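Local atomic coordinates of minor fimbrium anchoring subunit Mfa2 (Porphyromonas gingivalis, PDB entry 5NFI), a protein that anchors the minor (Mfa1) fimbriae in the outer membrane of this periodontal pathogen and regulates their length. Residues T67-N73 with T111-S117. Numbering follows the deposited sequence.
Sequences TIFAWGN and TLWYATS
Ala-70 and Ala-115 bond to each other twice, each N to the other's O, as the antiparallel hydrogen-bonded pair midway along the contact between two neighbouring strands. Gly-72 and Trp-113 form the next such reciprocal pair of hydrogen bonds, Gly-72 N reaching Trp-113 O at 2.8 Å. At the far end the pattern changes: Ser-117 N still bonds to Ile-68 O, nearly straight at 173°, but Ile-68 N is met by a side chain, Ser-117 OG, at 3.2 Å. That hydroxyl sits between its own backbone N and carbonyl carbon, which turns it to the N-H.

At the other end the amide of Asn-73 takes over. Asn-73 ND2 bonds to Thr-111 O at 3.2 Å, from above the carbonyl plane, and to Glu-24 O; OD1 accepts from Ala-26 N, so both ends of this buried amide are satisfied. Strand 64-72 lies between strand 28-33, which bonds to its other edge through the backbones of Phe-33, Tyr-31 and Asn-29, and strand 113-122, which in turn pairs with strand 133-151, within the all-beta fold of this FimB/Mfa2-family anchor of the fimbrillin superfamily.

Phe-69, Trp-71, Tyr-114 and Thr-116 share one face. Tyr-114 leans across the strand pair because its CG points opposite the backbone N (chi1 178°), and sets its CD1 over the centre of the Trp-71 ring, 3.5 Å from Trp-71 CE2, the ring planes at 49°. Tyr-114 OH shares a hydrogen bond with Thr-116 OG1 beside the Phe-69 ring, while Trp-71 NE1 donates to Phe-172 O. On the reverse face, the Trp-113 indole lays its edge toward Gly-72 O.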
ATOM      1  N   THR A  67       3.079  21.033  -6.359  1.00 62.88           N
ATOM      2  CA  THR A  67       2.255  19.869  -6.108  1.00 60.52           C
ATOM      3  C   THR A  67       2.585  19.406  -4.701  1.00 58.94           C
ATOM      4  O   THR A  67       3.732  19.517  -4.244  1.00 58.48           O
ATOM      5  CB  THR A  67       2.506  18.737  -7.122  1.00 59.15           C
ATOM      6  OG1 THR A  67       2.523  19.272  -8.449  1.00 60.21           O
ATOM      7  CG2 THR A  67       1.417  17.687  -7.011  1.00 58.00           C
ATOM      8  N   ILE A  68       1.576  18.911  -4.004  1.00 57.97           N
ATOM      9  CA  ILE A  68       1.770  18.444  -2.654  1.00 56.66           C
ATOM     10  C   ILE A  68       1.623  16.925  -2.599  1.00 56.39           C
ATOM     11  O   ILE A  68       0.679  16.364  -3.157  1.00 57.70           O
ATOM     12  CB  ILE A  68       0.791  19.139  -1.707  1.00 56.31           C
ATOM     13  CG1 ILE A  68       1.489  20.348  -1.079  1.00 57.73           C
ATOM     14  CG2 ILE A  68       0.290  18.190  -0.635  1.00 54.87           C
ATOM     15  CD1 ILE A  68       0.566  21.334  -0.436  1.00 58.96           C
ATOM     16  N   PHE A  69       2.581  16.263  -1.953  1.00 54.82           N
ATOM     17  CA  PHE A  69       2.505  14.824  -1.719  1.00 53.37           C
ATOM     18  C   PHE A  69       2.235  14.584  -0.239  1.00 53.30           C
ATOM     19  O   PHE A  69       2.864  15.201   0.624  1.00 53.66           O
ATOM     20  CB  PHE A  69       3.797  14.130  -2.157  1.00 52.37           C
ATOM     21  CG  PHE A  69       4.172  14.385  -3.603  1.00 52.58           C
ATOM     22  CD1 PHE A  69       3.196  14.500  -4.582  1.00 52.76           C
ATOM     23  CD2 PHE A  69       5.497  14.523  -3.976  1.00 52.52           C
ATOM     24  CE1 PHE A  69       3.532  14.738  -5.902  1.00 53.01           C
ATOM     25  CE2 PHE A  69       5.836  14.765  -5.294  1.00 53.06           C
ATOM     26  CZ  PHE A  69       4.848  14.872  -6.254  1.00 53.28           C
ATOM     27  N   ALA A  70       1.290  13.712   0.075  1.00 52.78           N
ATOM     28  CA  ALA A  70       0.946  13.540   1.480  1.00 52.78           C
ATOM     29  C   ALA A  70       0.969  12.072   1.912  1.00 52.28           C
ATOM     30  O   ALA A  70       0.448  11.176   1.233  1.00 51.21           O
ATOM     31  CB  ALA A  70      -0.414  14.158   1.776  1.00 52.86           C
ATOM     32  N   TRP A  71       1.559  11.845   3.074  1.00 52.40           N
ATOM     33  CA  TRP A  71       1.685  10.500   3.588  1.00 52.41           C
ATOM     34  C   TRP A  71       1.065  10.389   4.955  1.00 53.61           C
ATOM     35  O   TRP A  71       1.339  11.203   5.834  1.00 54.89           O
ATOM     36  CB  TRP A  71       3.147  10.092   3.635  1.00 50.87           C
ATOM     37  CG  TRP A  71       3.752   9.928   2.279  1.00 50.36           C
ATOM     38  CD1 TRP A  71       4.414  10.875   1.551  1.00 50.31           C
ATOM     39  CD2 TRP A  71       3.760   8.730   1.487  1.00 50.40           C
ATOM     40  NE1 TRP A  71       4.839  10.341   0.351  1.00 50.80           N
ATOM     41  CE2 TRP A  71       4.449   9.025   0.289  1.00 50.63           C
ATOM     42  CE3 TRP A  71       3.253   7.437   1.674  1.00 50.07           C
ATOM     43  CZ2 TRP A  71       4.650   8.074  -0.708  1.00 51.02           C
ATOM     44  CZ3 TRP A  71       3.448   6.491   0.673  1.00 49.98           C
ATOM     45  CH2 TRP A  71       4.144   6.813  -0.498  1.00 50.49           C
ATOM     46  N   GLY A  72       0.224   9.377   5.124  1.00 53.67           N
ATOM     47  CA  GLY A  72      -0.491   9.176   6.360  1.00 54.58           C
ATOM     48  C   GLY A  72       0.029   7.974   7.093  1.00 54.54           C
ATOM     49  O   GLY A  72       0.164   6.897   6.511  1.00 54.05           O
ATOM     50  N   ASN A  73       0.317   8.188   8.374  1.00 55.58           N
ATOM     51  CA  ASN A  73       0.812   7.168   9.289  1.00 55.53           C
ATOM     52  C   ASN A  73       2.187   6.619   8.926  1.00 54.95           C
ATOM     53  O   ASN A  73       2.429   5.427   9.035  1.00 54.23           O
ATOM     54  CB  ASN A  73      -0.184   6.021   9.388  1.00 55.23           C
ATOM     55  CG  ASN A  73      -1.551   6.488   9.780  1.00 56.24           C
ATOM     56  OD1 ASN A  73      -1.699   7.508  10.469  1.00 57.25           O
ATOM     57  ND2 ASN A  73      -2.573   5.752   9.350  1.00 55.76           N
ATOM     58  N   THR A 111      -2.292   1.274   9.080  1.00 50.65           N
ATOM     59  CA  THR A 111      -2.730   1.760   7.781  1.00 49.42           C
ATOM     60  C   THR A 111      -1.673   2.686   7.237  1.00 48.22           C
ATOM     61  O   THR A 111      -0.997   3.367   8.006  1.00 48.47           O
ATOM     62  CB  THR A 111      -4.056   2.491   7.875  1.00 49.94           C
ATOM     63  OG1 THR A 111      -4.073   3.294   9.068  1.00 50.61           O
ATOM     64  CG2 THR A 111      -5.185   1.482   7.942  1.00 50.46           C
ATOM     65  N   LEU A 112      -1.498   2.688   5.925  1.00 47.16           N
ATOM     66  CA  LEU A 112      -0.575   3.624   5.312  1.00 47.43           C
ATOM     67  C   LEU A 112      -1.285   4.314   4.186  1.00 48.59           C
ATOM     68  O   LEU A 112      -1.941   3.657   3.373  1.00 49.48           O
ATOM     69  CB  LEU A 112       0.667   2.920   4.792  1.00 47.56           C
ATOM     70  CG  LEU A 112       1.680   3.866   4.143  1.00 47.84           C
ATOM     71  CD1 LEU A 112       2.437   4.610   5.217  1.00 47.87           C
ATOM     72  CD2 LEU A 112       2.630   3.116   3.215  1.00 47.70           C
ATOM     73  N   TRP A 113      -1.158   5.633   4.117  1.00 48.90           N
ATOM     74  CA  TRP A 113      -1.982   6.387   3.171  1.00 49.26           C
ATOM     75  C   TRP A 113      -1.198   7.342   2.287  1.00 50.46           C
ATOM     76  O   TRP A 113      -0.234   7.949   2.738  1.00 50.94           O
ATOM     77  CB  TRP A 113      -3.033   7.186   3.923  1.00 48.30           C
ATOM     78  CG  TRP A 113      -3.922   6.372   4.792  1.00 46.77           C
ATOM     79  CD1 TRP A 113      -3.619   5.843   6.015  1.00 46.07           C
ATOM     80  CD2 TRP A 113      -5.282   6.024   4.526  1.00 46.74           C
ATOM     81  NE1 TRP A 113      -4.706   5.173   6.516  1.00 45.78           N
ATOM     82  CE2 TRP A 113      -5.742   5.273   5.623  1.00 46.42           C
ATOM     83  CE3 TRP A 113      -6.152   6.262   3.459  1.00 47.00           C
ATOM     84  CZ2 TRP A 113      -7.032   4.766   5.687  1.00 47.33           C
ATOM     85  CZ3 TRP A 113      -7.425   5.766   3.525  1.00 47.92           C
ATOM     86  CH2 TRP A 113      -7.857   5.022   4.630  1.00 48.08           C
ATOM     87  N   TYR A 114      -1.628   7.497   1.037  1.00 50.74           N
ATOM     88  CA  TYR A 114      -1.008   8.478   0.162  1.00 51.27           C
ATOM     89  C   TYR A 114      -2.010   9.398  -0.554  1.00 53.40           C
ATOM     90  O   TYR A 114      -3.095   8.987  -0.927  1.00 54.03           O
ATOM     91  CB  TYR A 114      -0.126   7.798  -0.883  1.00 51.12           C
ATOM     92  CG  TYR A 114       0.466   8.829  -1.807  1.00 52.58           C
ATOM     93  CD1 TYR A 114       1.442   9.721  -1.348  1.00 52.96           C
ATOM     94  CD2 TYR A 114       0.009   8.969  -3.102  1.00 53.73           C
ATOM     95  CE1 TYR A 114       1.965  10.701  -2.172  1.00 53.76           C
ATOM     96  CE2 TYR A 114       0.524   9.942  -3.930  1.00 54.87           C
ATOM     97  CZ  TYR A 114       1.497  10.808  -3.460  1.00 54.79           C
ATOM     98  OH  TYR A 114       2.016  11.768  -4.291  1.00 55.88           O
ATOM     99  N   ALA A 115      -1.638  10.655  -0.742  1.00 54.91           N
ATOM    100  CA  ALA A 115      -2.437  11.531  -1.587  1.00 55.87           C
ATOM    101  C   ALA A 115      -1.555  12.402  -2.476  1.00 55.61           C
ATOM    102  O   ALA A 115      -0.464  12.822  -2.070  1.00 55.41           O
ATOM    103  CB  ALA A 115      -3.351  12.403  -0.739  1.00 56.40           C
ATOM    104  N   THR A 116      -2.020  12.656  -3.693  1.00 55.63           N
ATOM    105  CA  THR A 116      -1.447  13.718  -4.504  1.00 55.99           C
ATOM    106  C   THR A 116      -2.517  14.779  -4.651  1.00 56.71           C
ATOM    107  O   THR A 116      -3.647  14.477  -5.022  1.00 57.72           O
ATOM    108  CB  THR A 116      -0.994  13.244  -5.895  1.00 56.65           C
ATOM    109  OG1 THR A 116       0.004  12.214  -5.765  1.00 56.31           O
ATOM    110  CG2 THR A 116      -0.413  14.406  -6.681  1.00 57.09           C
ATOM    111  N   SER A 117      -2.174  16.014  -4.316  1.00 56.34           N
ATOM    112  CA  SER A 117      -3.068  17.132  -4.564  1.00 57.29           C
ATOM    113  C   SER A 117      -3.015  17.518  -6.044  1.00 58.39           C
ATOM    114  O   SER A 117      -2.113  17.095  -6.777  1.00 57.79           O
ATOM    115  CB  SER A 117      -2.684  18.333  -3.704  1.00 56.67           C
ATOM    116  OG  SER A 117      -1.615  19.040  -4.311  1.00 56.38           O
TER